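Local coordinates for uncharacterized protein (Parabacteroides merdae, PDB 4R7F) that is of unknown function but binds magnesium, is built from immunoglobulin-like beta-sandwich domains and begins with a region related to type 9 secretion system plug proteins, at residues G221-R226 with G262-D267; D256-K261 with G361-N366; Y308-L313 with N345-F350. All coordinates share one frame; numbering follows the deposited sequence.

The three contacts illustrate how a metal site can be tied to the sheet beside it through loops. Interaction 1 holds Glu223, a magnesium ligand, and its centre lies about 9 Å from that of interaction 2. They join directly, Glu223 O to Arg259 NH2 at 2.7 Å, and the nearest side-chain atom of Arg259 is about 9 Å from the metal. Interaction 3, centred about 14 Å from interaction 1, pairs strand 305-310 with strand 342-352, which neighbours strand 225-228; Arg225 O meets Tyr346 N at 2.8 Å. Asp256 OD2 of interaction 2 probably receives both Tyr346 OH and Tyr348 OH, and the nearest side-chain atom of Asn345 is about 6 Å from the magnesium.

Interaction 1. Residues G221-R226 with G262-D267; sequences GNEYRR and GTYQYD. With MG (magnesium ion), chain G.
Glu223 and Tyr264 meet through a very short hydrogen bond, Tyr264 OH to Glu223 OE2 at 2.5 Å. The oxygen lies at the edge of the phenol ring and in its plane, while the carboxylate is turned 65° from that ring. The other branch faces the metal: Glu223 OE1 binds the magnesium ion at 2.4 Å, in a site that also includes Asp269, Asp271, the carbonyl oxygen of Gln371 and a water. A bend in the glutamate chain at chi2 (-59°) allows one carboxylate to serve both partners, and together they fix its rotation; the metal would be expected to polarise the group.

The second shell steadies this first one. Asn222 OD1 accepts Glu223 N at 2.7 Å and also takes a water that accepts from Gln265 N, so a single amide oxygen links the two backbones. A metal-bound water donates to Asn222 O at 2.9 Å. Farther along, Arg226 NH1 forms a salt bridge with Asp267 OD1; its hydrogen bond is weak, and the pairing is tentative because Asp267 has a second conformer.

From this cluster the chain enters strand 225-228, which lies antiparallel beside strand 342-352 and shares backbone bonding with it between Arg225 and Tyr346. Residues 262-267 belong to the loop between strands 248-253 and 274-276, which goes on to supply Asp269 and Asp271 to the metal.

Interaction 2. Residues D256-K261 with G361-N366; sequences DYRRDK and GPIEGN
Arg259 and Glu364 face each other across a loop-to-loop junction that belongs to no regular helix or strand, one loop leading from strand 248-253 to strand 274-276 and the other from strand 342-352 to strand 373-380. The guanidinium presents its side, NE and NH2, to a single oxygen: Glu364 OE1 receives NE at 3.0 Å and NH2 at 2.8 Å, with the oxygen close to the guanidinium plane. The carboxylate stands nearly upright to that plane, at 84°. NE meets OE1 nearly head-on to its C-O bond, whereas NH2 comes from above the carboxylate. A bend at chi3 (-62°) turns the arginine end to this side-on pose. The same NH2 also donates to Glu223 O, and the second carboxylate oxygen, Glu364 OE2, forms a salt bridge with Arg225, so each carboxylate oxygen has an arginine partner.

Arg258 approaches the other loop differently. Its NE and NH2 both point at Pro362 O, which lies at the guanidinium edge, but each bond is weak. NH2 also has a weak salt bridge to Asp260 OD2, and Lys261 NZ, on a poorly ordered chain, reaches Asp260 OD1 from the syn side, making a small salt-bridge network. The positive edge of Arg258 probably eases the approach of Asp260 OD2 to Pro362 O, two acceptors 3.3 Å apart.

Between these side chains the backbones close up. Arg259 N donates to Ile363 O at 2.7 Å with an almost straight bond (172°). Gly365 fits because it has no side chain: its CA lies 3.6 Å from Asp260 CA, and a CB would clash there.

Interaction 3. Residues Y308-L313 with N345-F350; sequences YLNGEL and NYQYLF
Gln347 O receives Asn310 N at 2.7 Å, the shortest polar bond between the two segments, although it bends to 142° at the hydrogen. Leu309 CA also brings its hydrogen to this oxygen. In return Gln347 N donates to Asn310 O, and the two side chains repeat the pairing on the same face of the sheet: Gln347 NE2 gives a nearly straight bond to Asn310 OD1 at 3.0 Å. The amides lie alongside, pointing the same way and turned only 25° from coplanar. Asn310 CG is anti to its backbone N (chi1 -178°), while Gln347 CG sits between its own backbone N and carbonyl carbon and the chain then runs extended, which brings NE2 level with OD1. Leu349 CD1 packs against Asn310 CG at 3.5 Å. An alanine at Asn310 would remove the amide, so Gln347 NE2 would probably lose this acceptor and be set freer to turn.

This is an antiparallel ladder, in which Asn310 with Gln347 and Tyr308 with Leu349 are hydrogen-bonded pairs flanking the non-hydrogen-bonded pair Leu309 with Tyr348. The Tyr308 and Leu349 pair is bonded both ways, Tyr308 N to Leu349 O at 2.8 Å and Leu349 N to Tyr308 O at 2.9 Å. On the opposite face Leu309 CD1 touches Tyr346 CD2 at 3.6 Å and Tyr348 CE1, while both phenol hydroxyls bond to Asp256 of a neighbouring loop. Past the strand, a water accepts from Leu313 N and donates to Asn345 O.

Interaction 1. Residues G221-R226 with G262-D267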
# COMPACT_ATOMS: atom_id res chain seq x y z
N GLY A 221 -15.58 -6.63 7.80
CA GLY A 221 -15.09 -6.12 9.09
C GLY A 221 -14.96 -4.61 9.09
O GLY A 221 -15.67 -3.90 8.34
N ASN A 222 -14.03 -4.15 9.92
CA ASN A 222 -13.88 -2.75 10.25
C ASN A 222 -12.40 -2.51 10.50
O ASN A 222 -11.61 -3.47 10.65
CB ASN A 222 -14.67 -2.40 11.52
CG ASN A 222 -15.01 -0.91 11.63
OD1 ASN A 222 -14.42 -0.08 10.96
ND2 ASN A 222 -15.96 -0.58 12.48
N GLU A 223 -11.99 -1.24 10.53
CA GLU A 223 -10.62 -0.91 10.92
C GLU A 223 -10.50 -1.27 12.38
O GLU A 223 -11.45 -1.12 13.17
CB GLU A 223 -10.25 0.57 10.69
CG GLU A 223 -10.55 1.11 9.26
CD GLU A 223 -9.86 0.36 8.11
OE1 GLU A 223 -8.95 -0.49 8.31
OE2 GLU A 223 -10.27 0.63 6.96
N TYR A 224 -9.34 -1.79 12.72
CA TYR A 224 -9.08 -2.24 14.06
C TYR A 224 -9.08 -1.02 14.95
O TYR A 224 -8.79 0.13 14.52
CB TYR A 224 -7.74 -2.99 14.16
CG TYR A 224 -7.72 -4.38 13.59
CD1 TYR A 224 -7.86 -4.60 12.26
CD2 TYR A 224 -7.55 -5.50 14.42
CE1 TYR A 224 -7.86 -5.89 11.73
CE2 TYR A 224 -7.56 -6.78 13.91
CZ TYR A 224 -7.70 -6.98 12.55
OH TYR A 224 -7.71 -8.25 12.02
N ARG A 225 -9.44 -1.29 16.19
CA ARG A 225 -9.35 -0.33 17.26
C ARG A 225 -7.89 -0.13 17.62
O ARG A 225 -7.07 -1.07 17.50
CB ARG A 225 -10.09 -0.85 18.50
CG ARG A 225 -11.59 -0.99 18.33
CD ARG A 225 -12.17 -1.89 19.41
NE ARG A 225 -13.51 -2.34 19.12
CZ ARG A 225 -14.61 -1.66 19.41
NH1 ARG A 225 -14.57 -0.47 19.98
NH2 ARG A 225 -15.78 -2.20 19.11
N ARG A 226 -7.57 1.09 18.07
CA ARG A 226 -6.17 1.43 18.39
C ARG A 226 -6.09 2.05 19.75
O ARG A 226 -7.04 2.68 20.25
CB ARG A 226 -5.54 2.35 17.35
CG ARG A 226 -5.47 1.75 15.94
CD ARG A 226 -5.48 2.80 14.84
NE ARG A 226 -4.39 3.79 14.95
CZ ARG A 226 -4.52 5.12 14.85
NH1 ARG A 226 -5.70 5.69 14.62
NH2 ARG A 226 -3.45 5.89 14.97
N GLY A 262 -23.64 1.39 12.41
CA GLY A 262 -23.18 2.73 12.05
C GLY A 262 -22.84 3.00 10.59
O GLY A 262 -23.40 2.41 9.69
N THR A 263 -21.92 3.93 10.39
CA THR A 263 -21.43 4.34 9.07
C THR A 263 -19.92 4.19 9.15
O THR A 263 -19.33 4.50 10.18
CB THR A 263 -21.77 5.83 8.80
OG1 THR A 263 -23.19 5.97 8.71
CG2 THR A 263 -21.12 6.34 7.49
N TYR A 264 -19.28 3.73 8.08
CA TYR A 264 -17.82 3.53 8.08
C TYR A 264 -17.09 4.84 8.39
O TYR A 264 -17.47 5.87 7.86
CB TYR A 264 -17.35 3.00 6.72
CG TYR A 264 -15.84 2.90 6.57
CD1 TYR A 264 -15.14 1.86 7.16
CD2 TYR A 264 -15.12 3.83 5.83
CE1 TYR A 264 -13.77 1.76 7.06
CE2 TYR A 264 -13.73 3.72 5.70
CZ TYR A 264 -13.07 2.68 6.33
OH TYR A 264 -11.71 2.49 6.25
N GLN A 265 -16.08 4.78 9.27
CA GLN A 265 -15.21 5.93 9.60
C GLN A 265 -13.80 5.59 9.17
O GLN A 265 -13.20 4.66 9.73
CB GLN A 265 -15.18 6.21 11.11
CG GLN A 265 -16.51 6.11 11.86
CD GLN A 265 -17.26 7.43 11.97
OE1 GLN A 265 -16.78 8.36 12.61
NE2 GLN A 265 -18.44 7.51 11.35
N TYR A 266 -13.24 6.31 8.20
CA TYR A 266 -11.84 6.10 7.86
C TYR A 266 -11.01 6.32 9.12
O TYR A 266 -11.17 7.31 9.83
CB TYR A 266 -11.33 6.95 6.68
CG TYR A 266 -9.86 6.65 6.40
CD1 TYR A 266 -9.46 5.58 5.58
CD2 TYR A 266 -8.85 7.40 7.02
CE1 TYR A 266 -8.12 5.29 5.37
CE2 TYR A 266 -7.50 7.12 6.82
CZ TYR A 266 -7.14 6.07 6.00
OH TYR A 266 -5.79 5.82 5.83
N ASP A 267 -10.20 5.33 9.43
CA ASP A 267 -9.18 5.36 10.47
C ASP A 267 -8.02 4.67 9.80
O ASP A 267 -8.22 3.85 8.91
CB ASP A 267 -9.61 4.58 11.72
CG ASP A 267 -8.51 4.49 12.81
OD1 ASP A 267 -7.75 5.47 12.91
OD2 ASP A 267 -8.42 3.45 13.54
MG MG G . -7.55 -2.39 8.28
O HOH W 1 -15.94 2.27 10.62
O HOH W 2 -9.28 -3.85 9.03

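Interaction 2. Residues D256-K261 with G361-N366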
# COMPACT_ATOMS: atom_id res chain seq x y z
N ASP A 256 -15.05 0.70 25.24
CA ASP A 256 -15.37 0.37 23.86
C ASP A 256 -16.84 0.02 23.75
O ASP A 256 -17.40 -0.50 24.71
CB ASP A 256 -14.51 -0.81 23.39
CG ASP A 256 -13.03 -0.47 23.30
OD1 ASP A 256 -12.73 0.66 22.85
OD2 ASP A 256 -12.16 -1.33 23.61
N TYR A 257 -17.43 0.27 22.58
CA TYR A 257 -18.84 0.01 22.32
C TYR A 257 -18.94 -0.74 20.99
O TYR A 257 -18.02 -0.68 20.19
CB TYR A 257 -19.65 1.34 22.28
CG TYR A 257 -19.56 2.18 23.57
CD1 TYR A 257 -18.54 3.11 23.75
CD2 TYR A 257 -20.48 2.01 24.59
CE1 TYR A 257 -18.42 3.84 24.92
CE2 TYR A 257 -20.39 2.74 25.76
CZ TYR A 257 -19.35 3.65 25.92
OH TYR A 257 -19.23 4.35 27.08
N ARG A 258 -20.04 -1.45 20.79
CA ARG A 258 -20.35 -2.06 19.49
C ARG A 258 -20.31 -0.99 18.40
O ARG A 258 -20.71 0.13 18.62
CB ARG A 258 -21.69 -2.79 19.51
CG ARG A 258 -21.62 -4.02 20.41
CD ARG A 258 -22.89 -4.85 20.51
NE ARG A 258 -23.28 -5.46 19.24
CZ ARG A 258 -24.26 -6.36 19.08
NH1 ARG A 258 -24.98 -6.78 20.11
NH2 ARG A 258 -24.51 -6.86 17.87
N ARG A 259 -19.74 -1.35 17.25
CA ARG A 259 -19.60 -0.44 16.12
C ARG A 259 -20.37 -0.93 14.90
O ARG A 259 -20.22 -0.40 13.82
CB ARG A 259 -18.11 -0.28 15.75
CG ARG A 259 -17.30 0.46 16.79
CD ARG A 259 -15.91 0.84 16.31
NE ARG A 259 -15.15 -0.36 15.99
CZ ARG A 259 -14.04 -0.40 15.26
NH1 ARG A 259 -13.55 0.71 14.76
NH2 ARG A 259 -13.43 -1.55 15.02
N ASP A 260 -21.21 -1.94 15.06
CA ASP A 260 -21.93 -2.54 13.92
C ASP A 260 -23.15 -1.74 13.42
O ASP A 260 -23.65 -2.02 12.34
CB ASP A 260 -22.42 -3.95 14.29
CG ASP A 260 -23.34 -3.94 15.49
OD1 ASP A 260 -23.03 -3.20 16.42
OD2 ASP A 260 -24.35 -4.65 15.52
N LYS A 261 -23.64 -0.80 14.19
CA LYS A 261 -24.91 -0.15 13.84
C LYS A 261 -24.64 1.25 13.28
O LYS A 261 -25.33 2.19 13.63
CB LYS A 261 -25.82 -0.05 15.09
CG LYS A 261 -26.18 -1.36 15.79
CD LYS A 261 -26.58 -1.11 17.26
CE LYS A 261 -25.37 -1.13 18.21
NZ LYS A 261 -24.93 -2.52 18.54
N GLY A 361 -18.79 -9.18 12.49
CA GLY A 361 -20.08 -8.54 12.30
C GLY A 361 -20.76 -8.02 13.56
O GLY A 361 -21.25 -6.90 13.58
N PRO A 362 -20.85 -8.86 14.59
CA PRO A 362 -21.69 -8.48 15.74
C PRO A 362 -21.16 -7.28 16.55
O PRO A 362 -21.93 -6.42 16.93
CB PRO A 362 -21.73 -9.76 16.58
CG PRO A 362 -21.47 -10.87 15.62
CD PRO A 362 -20.47 -10.29 14.63
N ILE A 363 -19.86 -7.18 16.76
CA ILE A 363 -19.31 -6.07 17.56
C ILE A 363 -18.58 -4.98 16.75
O ILE A 363 -18.63 -3.78 17.09
CB ILE A 363 -18.36 -6.67 18.60
CG1 ILE A 363 -19.18 -7.61 19.49
CG2 ILE A 363 -17.65 -5.58 19.39
CD1 ILE A 363 -18.37 -8.68 20.16
N GLU A 364 -17.86 -5.39 15.71
CA GLU A 364 -17.04 -4.47 14.95
C GLU A 364 -17.78 -3.94 13.73
O GLU A 364 -17.50 -2.85 13.27
CB GLU A 364 -15.71 -5.11 14.55
CG GLU A 364 -14.88 -5.56 15.74
CD GLU A 364 -14.56 -4.47 16.75
OE1 GLU A 364 -14.94 -3.28 16.57
OE2 GLU A 364 -13.91 -4.81 17.77
N GLY A 365 -18.74 -4.72 13.26
CA GLY A 365 -19.49 -4.41 12.05
C GLY A 365 -18.74 -4.86 10.80
O GLY A 365 -17.55 -5.20 10.85
N ASN A 366 -19.45 -4.85 9.67
CA ASN A 366 -18.90 -5.27 8.39
C ASN A 366 -19.20 -4.16 7.37
O ASN A 366 -20.34 -3.93 7.00
CB ASN A 366 -19.51 -6.61 7.95
CG ASN A 366 -18.93 -7.80 8.68
OD1 ASN A 366 -17.75 -7.81 9.07
ND2 ASN A 366 -19.77 -8.82 8.90
O HOH W 3 -22.47 -3.77 10.06

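Interaction 3. Residues Y308-L313 with N345-F350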
# COMPACT_ATOMS: atom_id res chain seq x y z
N TYR A 308 -14.02 -12.79 21.89
CA TYR A 308 -12.58 -12.91 21.96
C TYR A 308 -11.87 -11.62 21.54
O TYR A 308 -12.20 -10.99 20.53
CB TYR A 308 -12.10 -14.02 21.05
CG TYR A 308 -12.52 -15.39 21.44
CD1 TYR A 308 -13.80 -15.87 21.13
CD2 TYR A 308 -11.66 -16.24 22.14
CE1 TYR A 308 -14.19 -17.13 21.47
CE2 TYR A 308 -12.05 -17.51 22.47
CZ TYR A 308 -13.32 -17.94 22.16
OH TYR A 308 -13.69 -19.17 22.56
N LEU A 309 -10.86 -11.26 22.31
CA LEU A 309 -10.00 -10.14 21.98
C LEU A 309 -9.03 -10.65 20.92
O LEU A 309 -8.51 -11.75 21.00
CB LEU A 309 -9.31 -9.68 23.25
CG LEU A 309 -8.49 -8.41 23.33
CD1 LEU A 309 -9.11 -7.23 22.61
CD2 LEU A 309 -8.32 -8.12 24.82
N ASN A 310 -8.88 -9.89 19.86
CA ASN A 310 -8.23 -10.41 18.69
C ASN A 310 -7.19 -9.42 18.17
O ASN A 310 -7.39 -8.20 18.20
CB ASN A 310 -9.28 -10.69 17.63
CG ASN A 310 -8.70 -11.27 16.38
OD1 ASN A 310 -8.69 -10.66 15.29
ND2 ASN A 310 -8.17 -12.46 16.52
N GLY A 311 -6.10 -9.97 17.66
CA GLY A 311 -5.00 -9.17 17.08
C GLY A 311 -3.67 -9.88 17.30
O GLY A 311 -3.64 -10.96 17.91
N GLU A 312 -2.58 -9.28 16.83
CA GLU A 312 -1.22 -9.83 16.95
C GLU A 312 -0.89 -9.96 18.46
O GLU A 312 -0.15 -10.81 18.87
CB GLU A 312 -0.17 -8.95 16.18
CG GLU A 312 1.18 -9.62 15.77
CD GLU A 312 2.39 -8.66 15.61
OE1 GLU A 312 2.24 -7.44 15.40
OE2 GLU A 312 3.54 -9.13 15.71
N LEU A 313 -1.48 -9.11 19.30
CA LEU A 313 -1.24 -9.21 20.75
C LEU A 313 -1.55 -10.59 21.37
O LEU A 313 -0.99 -10.92 22.39
CB LEU A 313 -2.03 -8.16 21.53
CG LEU A 313 -3.51 -8.33 21.88
CD1 LEU A 313 -3.94 -7.16 22.77
CD2 LEU A 313 -4.37 -8.40 20.61
N ASN A 345 -3.07 -2.46 17.72
CA ASN A 345 -4.37 -2.69 17.09
C ASN A 345 -5.09 -3.84 17.83
O ASN A 345 -4.46 -4.81 18.26
CB ASN A 345 -4.23 -3.16 15.63
CG ASN A 345 -3.79 -2.08 14.64
OD1 ASN A 345 -3.99 -2.25 13.45
ND2 ASN A 345 -3.16 -1.01 15.10
N TYR A 346 -6.41 -3.79 17.87
CA TYR A 346 -7.18 -4.85 18.47
C TYR A 346 -8.63 -4.78 18.02
O TYR A 346 -9.08 -3.76 17.55
CB TYR A 346 -7.08 -4.83 20.01
CG TYR A 346 -7.80 -3.67 20.70
CD1 TYR A 346 -7.24 -2.41 20.80
CD2 TYR A 346 -9.04 -3.87 21.29
CE1 TYR A 346 -7.92 -1.37 21.47
CE2 TYR A 346 -9.72 -2.84 21.94
CZ TYR A 346 -9.17 -1.60 22.02
OH TYR A 346 -9.88 -0.62 22.70
N GLN A 347 -9.34 -5.89 18.19
CA GLN A 347 -10.77 -5.92 17.95
C GLN A 347 -11.37 -7.08 18.70
O GLN A 347 -10.67 -7.90 19.33
CB GLN A 347 -11.05 -6.06 16.47
CG GLN A 347 -10.69 -7.42 15.94
CD GLN A 347 -10.93 -7.59 14.45
OE1 GLN A 347 -11.54 -6.76 13.78
NE2 GLN A 347 -10.45 -8.71 13.92
N TYR A 348 -12.68 -7.16 18.59
CA TYR A 348 -13.46 -8.09 19.33
C TYR A 348 -14.23 -8.97 18.36
O TYR A 348 -15.05 -8.48 17.58
CB TYR A 348 -14.45 -7.32 20.21
CG TYR A 348 -13.83 -6.47 21.31
CD1 TYR A 348 -13.25 -7.04 22.46
CD2 TYR A 348 -13.89 -5.09 21.24
CE1 TYR A 348 -12.72 -6.24 23.46
CE2 TYR A 348 -13.36 -4.30 22.23
CZ TYR A 348 -12.77 -4.86 23.33
OH TYR A 348 -12.29 -4.00 24.29
N LEU A 349 -13.97 -10.26 18.41
CA LEU A 349 -14.64 -11.20 17.53
C LEU A 349 -15.60 -12.04 18.35
O LEU A 349 -15.31 -12.40 19.46
CB LEU A 349 -13.62 -12.12 16.87
CG LEU A 349 -12.62 -11.53 15.89
CD1 LEU A 349 -11.76 -12.67 15.34
CD2 LEU A 349 -13.33 -10.82 14.76
N PHE A 350 -16.73 -12.35 17.74
CA PHE A 350 -17.72 -13.26 18.26
C PHE A 350 -17.55 -14.64 17.60
O PHE A 350 -17.50 -14.74 16.38
CB PHE A 350 -19.10 -12.69 17.91
CG PHE A 350 -20.24 -13.52 18.35
CD1 PHE A 350 -20.55 -13.64 19.70
CD2 PHE A 350 -21.02 -14.20 17.43
CE1 PHE A 350 -21.61 -14.43 20.12
CE2 PHE A 350 -22.08 -14.98 17.84
CZ PHE A 350 -22.39 -15.08 19.19
O HOH W 4 -2.22 -6.44 18.35